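Local atomic coordinates of aminopeptidase N (Francisella tularensis subsp. tularensis, PDB entry 5DLL), a protein that is a zinc-dependent M1-family aminopeptidase that releases N-terminal residues, preferably alanine, and is thought to break down intracellular peptides. Residues 63-68 with 136-141. Sequence-based numbering, arbitrary orientation.
Sequences VLDGVE and GFRKIT. With NA (sodium ion), chain R.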
# COMPACT_ATOMS: atom_id res chain seq x y z
N VAL A 63 24.41 26.10 8.36
CA VAL A 63 23.83 25.32 9.45
C VAL A 63 23.68 23.86 9.00
O VAL A 63 22.67 23.50 8.40
CB VAL A 63 22.46 25.88 9.90
CG1 VAL A 63 21.90 25.08 11.08
CG2 VAL A 63 22.57 27.36 10.26
N LEU A 64 24.68 23.04 9.29
CA LEU A 64 24.63 21.62 8.97
C LEU A 64 23.91 20.83 10.06
O LEU A 64 24.07 21.10 11.24
CB LEU A 64 26.05 21.06 8.80
CG LEU A 64 26.81 21.62 7.60
CD1 LEU A 64 28.29 21.31 7.73
CD2 LEU A 64 26.26 21.07 6.30
N ASP A 65 23.12 19.84 9.65
CA ASP A 65 22.46 18.91 10.56
C ASP A 65 23.40 17.74 10.88
O ASP A 65 24.07 17.22 9.99
CB ASP A 65 21.17 18.37 9.93
CG ASP A 65 20.17 19.47 9.57
OD1 ASP A 65 19.67 20.15 10.50
OD2 ASP A 65 19.89 19.66 8.36
N GLY A 66 23.43 17.33 12.15
CA GLY A 66 24.27 16.21 12.57
C GLY A 66 23.93 15.75 13.97
O GLY A 66 23.82 16.57 14.88
N VAL A 67 23.77 14.44 14.15
CA VAL A 67 23.25 13.90 15.40
C VAL A 67 24.03 12.65 15.83
O VAL A 67 24.23 11.74 15.03
CB VAL A 67 21.75 13.55 15.26
CG1 VAL A 67 21.22 12.87 16.52
CG2 VAL A 67 20.95 14.81 14.96
N GLU A 68 24.48 12.64 17.08
CA GLU A 68 25.25 11.53 17.64
C GLU A 68 26.57 11.32 16.89
O GLU A 68 26.95 10.19 16.58
CB GLU A 68 24.40 10.25 17.71
CG GLU A 68 23.21 10.38 18.67
CD GLU A 68 22.10 9.35 18.43
OE1 GLU A 68 22.40 8.22 17.98
OE2 GLU A 68 20.93 9.67 18.72
N GLY A 136 17.59 10.29 8.57
CA GLY A 136 18.59 9.41 9.17
C GLY A 136 20.01 9.63 8.67
O GLY A 136 20.93 9.05 9.21
N PHE A 137 20.19 10.46 7.65
CA PHE A 137 21.54 10.68 7.12
C PHE A 137 22.38 11.56 8.03
O PHE A 137 23.59 11.37 8.14
CB PHE A 137 21.52 11.28 5.71
CG PHE A 137 22.88 11.38 5.07
CD1 PHE A 137 23.53 10.23 4.62
CD2 PHE A 137 23.51 12.60 4.92
CE1 PHE A 137 24.78 10.31 4.04
CE2 PHE A 137 24.76 12.68 4.33
CZ PHE A 137 25.40 11.53 3.89
N ARG A 138 21.73 12.53 8.69
CA ARG A 138 22.41 13.38 9.67
C ARG A 138 23.07 12.60 10.81
O ARG A 138 24.02 13.09 11.41
CB ARG A 138 21.45 14.43 10.24
CG ARG A 138 20.32 13.87 11.10
CD ARG A 138 19.36 14.97 11.53
NE ARG A 138 18.67 15.57 10.39
CZ ARG A 138 17.81 16.59 10.46
NH1 ARG A 138 17.53 17.15 11.63
NH2 ARG A 138 17.24 17.06 9.36
N LYS A 139 22.58 11.38 11.09
CA LYS A 139 23.23 10.47 12.05
C LYS A 139 24.43 9.70 11.48
O LYS A 139 24.89 8.72 12.09
CB LYS A 139 22.22 9.45 12.58
CG LYS A 139 21.05 10.02 13.36
CD LYS A 139 20.30 8.91 14.07
CE LYS A 139 19.03 9.41 14.74
NZ LYS A 139 18.27 8.30 15.39
N ILE A 140 24.95 10.11 10.32
CA ILE A 140 26.10 9.45 9.70
C ILE A 140 27.25 10.44 9.55
O ILE A 140 28.38 10.14 9.95
CB ILE A 140 25.73 8.84 8.33
CG1 ILE A 140 24.64 7.78 8.52
CG2 ILE A 140 26.95 8.23 7.66
CD1 ILE A 140 24.09 7.20 7.23
N THR A 141 26.98 11.59 8.96
CA THR A 141 27.92 12.71 8.96
C THR A 141 27.11 14.00 8.88
O THR A 141 25.89 13.95 8.72
CB THR A 141 28.97 12.60 7.82
OG1 THR A 141 30.14 13.38 8.14
CG2 THR A 141 28.39 13.03 6.48
NA NA R . 32.58 13.42 8.04
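Val67 N donates to Arg138 O (3.1 Å) where the chain leaves strand 62-65 and runs past the turn at 136-141, Gly66 lying over Arg138 and Val67 over Lys139. Two CA-H...O contacts add to that bond: Gly66 CA to Arg138 O, and Lys139 CA to Val67 O at 3.4 Å. Inside the turn, Ile140 N bonds back to Phe137 O.

Among the side chains, Arg138 buries the most, and Asp65, Val67 and Lys139 share most of the rest about equally. The Asp65 carboxylate lies flat on one face of the Arg138 guanidinium, the two planes 3° apart and Asp65 CG 3.7 Å above the guanidinium plane. Asp65 OD2 and Arg138 NH2, 3.8 Å apart, therefore form a long salt bridge of charge alone, with no N-H aimed at the oxygen. Arg138 CG sits between its backbone N and carbonyl carbon (chi1 67°), and a bend at chi3 sends the guanidinium over to Asp65; on the way, Arg138 CD passes 3.8 Å from Val67 CG2. Lys139 CG packs 4.1 Å from Val67 CB.

Thr141, turned away from 63-68, binds the sodium ion through OG1, alongside Thr106 and Val44. Asp145 bridges the stacked pair, its OD2 in a salt bridge with Arg138 NE and its backbone N hydrogen-bonded to Asp65 OD2, so in this N-terminal domain the pair is held by charge, flat contact and a shared third residue.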